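Local coordinates for heme-binding protein A (Haemophilus parasuis 29755, PDB 3TPA) that probably binds glutathione as a periplasmic solute-binding protein of the family 5 type, although it was named for heme, at residues F120-M125 against S129-V134; S133-D138 against K143-K148. The protein carries 1 engineered substitution. All coordinates share one frame; numbering follows the deposited sequence.

Interaction 1: F120-M125 against S129-V134; sequences FYFNWM and SILKSV
Phe122 and Leu131 have their CA atoms 9.9 Å apart, and Met125 and Ile130 8.7 Å, so the short helix 120-124 and the helix-to-strand junction at 130-131 meet through side chains that reach across rather than through touching backbones. The bridge is made by Phe122: its CG stands anti to the backbone N (chi1 -169°), which carries the ring from the helix to the methyl CD1 of Leu131, 3.9 Å from CE1. The two side chains cross at about a right angle, and the methyl meets the ring obliquely. A second, smaller touch lies at the helix end. There Ile130, whose CB points toward the helix, extends its chain (chi2 175°) to set CD1 3.7 Å from the carbonyl O of Met125, the first residue to leave helical geometry. The contact buries a modest 105 Å² in all. Phe122 also packs on Leu127 and Pro128 of the next helix, 127-130, and on Gln104 and Ala105 of helix 94-105. This is local packing of successive elements, helix 120-124 against the junction of helix 127-130 with strand 131-136, the outermost strand of a five-stranded antiparallel sheet.

Interaction 2: S133-D138 against K143-K148; sequences SVEKVD and KITLNK
Ser133 pairs with Thr145 and Glu135 with Lys143 through the backbone, each as an antiparallel hydrogen-bonded pair, and the strand axes come within 4.8 Å at 161°. Of the four bonds, that from Lys143 N to Glu135 O is 2.8 Å long, while that from Ser133 N to Thr145 O reaches 3.1 Å and bends to 150° at the hydrogen. Between these two pairs, Val134 and Ile144 form a non-hydrogen-bonded pair. Their side chains lie side by side, Val134 CG2 4.0 Å from Ile144 CG1, on the buried face, where Phe101 of helix 94-105 touches both. The two strands form a beta hairpin, and 131-136 is the outermost strand of its five-stranded antiparallel sheet; a classic bulge, with Lys132 and Ser133 both facing Thr145, interrupts the regular pairing. The other face, bearing Ser133, Glu135, Lys143 and Thr145, is polar and the more open to solvent. One water sits within hydrogen-bonding distance of Ser133 OG, Thr145 OG1, Glu135 OE1 and Lys143 O; with more acceptors near it than it has protons, its donated bonds are probably shared. With chi1 at 67°, Ser133 OG lies between its backbone N and carbonyl carbon, turned to this water at 2.6 Å. Glu135 and Lys143 run alongside each other, but OE1 and NZ stay 4.4 Å apart, beyond a salt bridge, so any attraction between the charges is probably modest; OE1 instead approaches the aliphatic CD of Lys143. Farther along, exposed Val137 crosses the base of the same lysine, its CG2 3.6 Å from Lys143 CB.

Interactions 1 and 2 follow one another along the chain and overlap at Ser133 and Val134, with their centres about 12 Å apart. Strand 131-136 serves both: its first residue, Leu131, meets Phe122 of helix 120-124, beside Ile130 at the end of helix 127-130, and its later part pairs with strand 141-146. The two contacts also touch directly. Lys132 N lies 2.8 Å from Thr145 O, a probable hydrogen bond, and Leu131 CD2 packs 3.4 Å from Ile144 CG2. Helix 94-105 lies against both, meeting Phe122 in the first and Val134 and Ile144 in the second. The worked example is thus of local order: successive helices and a hairpin are packed along the outermost strand of one sheet.

Interaction 1: F120-M125 against S129-V134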
loop_
_atom_site.group_PDB
_atom_site.type_symbol
_atom_site.label_atom_id
_atom_site.label_comp_id
_atom_site.label_asym_id
_atom_site.label_seq_id
_atom_site.Cartn_x
_atom_site.Cartn_y
_atom_site.Cartn_z
ATOM N N PHE A 120 -11.982 0.169 7.644
ATOM C CA PHE A 120 -10.947 1.122 7.306
ATOM C C PHE A 120 -10.657 1.149 5.817
ATOM O O PHE A 120 -10.514 2.202 5.238
ATOM C CB PHE A 120 -9.634 0.785 8.028
ATOM C CG PHE A 120 -9.693 0.942 9.512
ATOM C CD1 PHE A 120 -9.731 2.205 10.086
ATOM C CD2 PHE A 120 -9.695 -0.174 10.337
ATOM C CE1 PHE A 120 -9.787 2.349 11.457
ATOM C CE2 PHE A 120 -9.740 -0.035 11.705
ATOM C CZ PHE A 120 -9.788 1.229 12.267
ATOM N N TYR A 121 -10.511 -0.016 5.206
ATOM C CA TYR A 121 -10.076 -0.056 3.818
ATOM C C TYR A 121 -11.233 0.267 2.875
ATOM O O TYR A 121 -11.066 0.989 1.890
ATOM C CB TYR A 121 -9.402 -1.395 3.489
ATOM C CG TYR A 121 -7.898 -1.368 3.667
ATOM C CD1 TYR A 121 -7.315 -1.697 4.877
ATOM C CD2 TYR A 121 -7.065 -1.010 2.622
ATOM C CE1 TYR A 121 -5.948 -1.666 5.039
ATOM C CE2 TYR A 121 -5.685 -0.976 2.777
ATOM C CZ TYR A 121 -5.136 -1.305 3.991
ATOM O OH TYR A 121 -3.762 -1.270 4.154
ATOM N N PHE A 122 -12.419 -0.248 3.182
ATOM C CA PHE A 122 -13.590 0.102 2.384
ATOM C C PHE A 122 -13.659 1.627 2.189
ATOM O O PHE A 122 -13.895 2.120 1.081
ATOM C CB PHE A 122 -14.857 -0.422 3.065
ATOM C CG PHE A 122 -16.093 -0.349 2.205
ATOM C CD1 PHE A 122 -16.382 -1.354 1.288
ATOM C CD2 PHE A 122 -16.976 0.707 2.326
ATOM C CE1 PHE A 122 -17.529 -1.290 0.498
ATOM C CE2 PHE A 122 -18.133 0.777 1.528
ATOM C CZ PHE A 122 -18.403 -0.220 0.620
ATOM N N ASN A 123 -13.430 2.368 3.277
ATOM C CA ASN A 123 -13.468 3.834 3.245
ATOM C C ASN A 123 -12.221 4.465 2.626
ATOM O O ASN A 123 -12.314 5.419 1.856
ATOM C CB ASN A 123 -13.703 4.399 4.655
ATOM C CG ASN A 123 -15.124 4.171 5.128
ATOM O OD1 ASN A 123 -16.045 4.878 4.723
ATOM N ND2 ASN A 123 -15.311 3.165 5.966
ATOM N N TRP A 124 -11.053 3.925 2.952
ATOM C CA TRP A 124 -9.812 4.449 2.384
ATOM C C TRP A 124 -9.810 4.371 0.857
ATOM O O TRP A 124 -9.275 5.259 0.199
ATOM C CB TRP A 124 -8.594 3.738 2.965
ATOM C CG TRP A 124 -8.343 4.069 4.409
ATOM C CD1 TRP A 124 -8.699 5.219 5.062
ATOM C CD2 TRP A 124 -7.713 3.233 5.389
ATOM N NE1 TRP A 124 -8.311 5.157 6.379
ATOM C CE2 TRP A 124 -7.706 3.947 6.608
ATOM C CE3 TRP A 124 -7.144 1.953 5.354
ATOM C CZ2 TRP A 124 -7.157 3.429 7.772
ATOM C CZ3 TRP A 124 -6.603 1.440 6.514
ATOM C CH2 TRP A 124 -6.611 2.177 7.707
ATOM N N MET A 125 -10.405 3.311 0.310
ATOM C CA MET A 125 -10.493 3.119 -1.140
ATOM C C MET A 125 -11.750 3.755 -1.758
ATOM O O MET A 125 -12.077 3.522 -2.925
ATOM C CB MET A 125 -10.422 1.626 -1.488
ATOM C CG MET A 125 -9.183 0.926 -0.931
ATOM S SD MET A 125 -7.640 1.799 -1.296
ATOM C CE MET A 125 -7.596 1.692 -3.084
ATOM N N SER A 129 -18.498 5.814 -2.044
ATOM C CA SER A 129 -18.903 6.745 -3.083
ATOM C C SER A 129 -18.739 6.160 -4.485
ATOM O O SER A 129 -19.418 6.573 -5.416
ATOM C CB SER A 129 -18.115 8.052 -2.954
ATOM O OG SER A 129 -16.724 7.824 -3.028
ATOM N N ILE A 130 -17.833 5.198 -4.630
ATOM C CA ILE A 130 -17.585 4.561 -5.921
ATOM C C ILE A 130 -18.574 3.423 -6.209
ATOM O O ILE A 130 -19.003 3.226 -7.343
ATOM C CB ILE A 130 -16.145 4.022 -5.980
ATOM C CG1 ILE A 130 -15.160 5.192 -6.043
ATOM C CG2 ILE A 130 -15.963 3.093 -7.170
ATOM C CD1 ILE A 130 -13.708 4.791 -5.990
ATOM N N LEU A 131 -18.937 2.682 -5.163
ATOM C CA LEU A 131 -19.733 1.470 -5.303
ATOM C C LEU A 131 -21.234 1.743 -5.312
ATOM O O LEU A 131 -21.780 2.283 -4.348
ATOM C CB LEU A 131 -19.429 0.531 -4.134
ATOM C CG LEU A 131 -18.979 -0.902 -4.401
ATOM C CD1 LEU A 131 -19.043 -1.699 -3.103
ATOM C CD2 LEU A 131 -19.832 -1.556 -5.473
ATOM N N LYS A 132 -21.926 1.353 -6.373
ATOM C CA LYS A 132 -23.365 1.544 -6.355
ATOM C C LYS A 132 -24.065 0.313 -5.795
ATOM O O LYS A 132 -24.976 0.428 -4.978
ATOM C CB LYS A 132 -23.924 1.883 -7.738
ATOM C CG LYS A 132 -25.455 1.932 -7.774
ATOM C CD LYS A 132 -25.980 2.325 -9.157
ATOM C CE LYS A 132 -26.325 3.807 -9.229
ATOM N NZ LYS A 132 -26.656 4.236 -10.617
ATOM N N SER A 133 -23.642 -0.867 -6.233
ATOM C CA SER A 133 -24.343 -2.071 -5.814
ATOM C C SER A 133 -23.584 -3.351 -6.120
ATOM O O SER A 133 -22.793 -3.418 -7.056
ATOM C CB SER A 133 -25.738 -2.119 -6.457
ATOM O OG SER A 133 -25.636 -2.295 -7.857
ATOM N N VAL A 134 -23.838 -4.359 -5.291
ATOM C CA VAL A 134 -23.278 -5.697 -5.430
ATOM C C VAL A 134 -24.445 -6.673 -5.367
ATOM O O VAL A 134 -25.052 -6.849 -4.305
ATOM C CB VAL A 134 -22.314 -6.017 -4.289
ATOM C CG1 VAL A 134 -21.745 -7.440 -4.432
ATOM C CG2 VAL A 134 -21.185 -4.995 -4.248
#

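Interaction 2: S133-D138 against K143-K148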
loop_
_atom_site.group_PDB
_atom_site.type_symbol
_atom_site.label_atom_id
_atom_site.label_comp_id
_atom_site.label_asym_id
_atom_site.label_seq_id
_atom_site.Cartn_x
_atom_site.Cartn_y
_atom_site.Cartn_z
ATOM N N SER A 133 -23.642 -0.867 -6.233
ATOM C CA SER A 133 -24.343 -2.071 -5.814
ATOM C C SER A 133 -23.584 -3.351 -6.120
ATOM O O SER A 133 -22.793 -3.418 -7.056
ATOM C CB SER A 133 -25.738 -2.119 -6.457
ATOM O OG SER A 133 -25.636 -2.295 -7.857
ATOM N N VAL A 134 -23.838 -4.359 -5.291
ATOM C CA VAL A 134 -23.278 -5.697 -5.430
ATOM C C VAL A 134 -24.445 -6.673 -5.367
ATOM O O VAL A 134 -25.052 -6.849 -4.305
ATOM C CB VAL A 134 -22.314 -6.017 -4.289
ATOM C CG1 VAL A 134 -21.745 -7.440 -4.432
ATOM C CG2 VAL A 134 -21.185 -4.995 -4.248
ATOM N N GLU A 135 -24.753 -7.307 -6.493
ATOM C CA GLU A 135 -25.947 -8.135 -6.598
ATOM C C GLU A 135 -25.627 -9.530 -7.094
ATOM O O GLU A 135 -24.752 -9.717 -7.935
ATOM C CB GLU A 135 -26.933 -7.528 -7.600
ATOM C CG GLU A 135 -27.070 -6.035 -7.533
ATOM C CD GLU A 135 -27.928 -5.505 -8.657
ATOM O OE1 GLU A 135 -27.397 -5.274 -9.761
ATOM O OE2 GLU A 135 -29.141 -5.336 -8.445
ATOM N N LYS A 136 -26.397 -10.493 -6.603
ATOM C CA LYS A 136 -26.375 -11.852 -7.112
ATOM C C LYS A 136 -27.214 -11.928 -8.370
ATOM O O LYS A 136 -28.393 -11.597 -8.349
ATOM C CB LYS A 136 -26.945 -12.818 -6.064
ATOM C CG LYS A 136 -27.083 -14.257 -6.555
ATOM C CD LYS A 136 -27.257 -15.245 -5.400
ATOM C CE LYS A 136 -28.707 -15.516 -5.090
ATOM N NZ LYS A 136 -28.843 -16.503 -3.994
ATOM N N VAL A 137 -26.603 -12.357 -9.468
ATOM C CA VAL A 137 -27.339 -12.598 -10.698
ATOM C C VAL A 137 -27.856 -14.029 -10.728
ATOM O O VAL A 137 -29.009 -14.276 -11.103
ATOM C CB VAL A 137 -26.490 -12.364 -11.932
ATOM C CG1 VAL A 137 -27.261 -12.798 -13.174
ATOM C CG2 VAL A 137 -26.107 -10.896 -12.027
ATOM N N ASP A 138 -26.981 -14.967 -10.376
ATOM C CA ASP A 138 -27.387 -16.322 -10.044
ATOM C C ASP A 138 -26.319 -16.835 -9.097
ATOM O O ASP A 138 -25.474 -16.059 -8.650
ATOM C CB ASP A 138 -27.556 -17.221 -11.278
ATOM C CG ASP A 138 -26.270 -17.427 -12.058
ATOM O OD1 ASP A 138 -25.176 -17.122 -11.548
ATOM O OD2 ASP A 138 -26.358 -17.933 -13.195
ATOM N N LYS A 143 -22.892 -9.343 -9.952
ATOM C CA LYS A 143 -22.855 -8.111 -10.729
ATOM C C LYS A 143 -22.566 -6.916 -9.829
ATOM O O LYS A 143 -23.297 -6.647 -8.881
ATOM C CB LYS A 143 -24.168 -7.891 -11.485
ATOM C CG LYS A 143 -24.132 -6.654 -12.381
ATOM C CD LYS A 143 -25.532 -6.128 -12.707
ATOM C CE LYS A 143 -26.304 -7.042 -13.639
ATOM N NZ LYS A 143 -27.629 -6.439 -13.975
ATOM N N ILE A 144 -21.475 -6.217 -10.110
ATOM C CA ILE A 144 -21.135 -5.032 -9.333
ATOM C C ILE A 144 -21.254 -3.815 -10.227
ATOM O O ILE A 144 -20.692 -3.785 -11.309
ATOM C CB ILE A 144 -19.709 -5.108 -8.709
ATOM C CG1 ILE A 144 -19.599 -6.278 -7.718
ATOM C CG2 ILE A 144 -19.366 -3.805 -7.979
ATOM C CD1 ILE A 144 -18.215 -6.421 -7.079
ATOM N N THR A 145 -21.991 -2.814 -9.772
ATOM C CA THR A 145 -22.197 -1.594 -10.544
ATOM C C THR A 145 -21.592 -0.396 -9.828
ATOM O O THR A 145 -21.767 -0.252 -8.616
ATOM C CB THR A 145 -23.699 -1.345 -10.746
ATOM O OG1 THR A 145 -24.281 -2.489 -11.386
ATOM C CG2 THR A 145 -23.953 -0.084 -11.604
ATOM N N LEU A 146 -20.888 0.456 -10.571
ATOM C CA LEU A 146 -20.266 1.661 -9.997
ATOM C C LEU A 146 -21.081 2.926 -10.242
ATOM O O LEU A 146 -21.813 3.023 -11.215
ATOM C CB LEU A 146 -18.864 1.879 -10.576
ATOM C CG LEU A 146 -17.907 0.680 -10.530
ATOM C CD1 LEU A 146 -16.520 1.115 -10.935
ATOM C CD2 LEU A 146 -17.904 0.037 -9.141
ATOM N N ASN A 147 -20.917 3.909 -9.362
ATOM C CA ASN A 147 -21.535 5.210 -9.558
ATOM C C ASN A 147 -20.899 5.971 -10.717
ATOM O O ASN A 147 -21.569 6.737 -11.384
ATOM C CB ASN A 147 -21.453 6.033 -8.277
ATOM C CG ASN A 147 -22.404 5.538 -7.216
ATOM O OD1 ASN A 147 -23.500 5.076 -7.514
ATOM N ND2 ASN A 147 -21.995 5.640 -5.972
ATOM N N LYS A 148 -19.602 5.773 -10.939
ATOM C CA LYS A 148 -18.949 6.318 -12.123
ATOM C C LYS A 148 -17.806 5.406 -12.512
ATOM O O LYS A 148 -17.396 4.583 -11.714
ATOM C CB LYS A 148 -18.486 7.769 -11.914
ATOM C CG LYS A 148 -17.478 8.000 -10.802
ATOM C CD LYS A 148 -17.288 9.504 -10.534
ATOM C CE LYS A 148 -16.583 10.209 -11.687
ATOM N NZ LYS A 148 -16.456 11.683 -11.472
HETATM O O HOH W 1 -24.913 -4.299 -9.430
#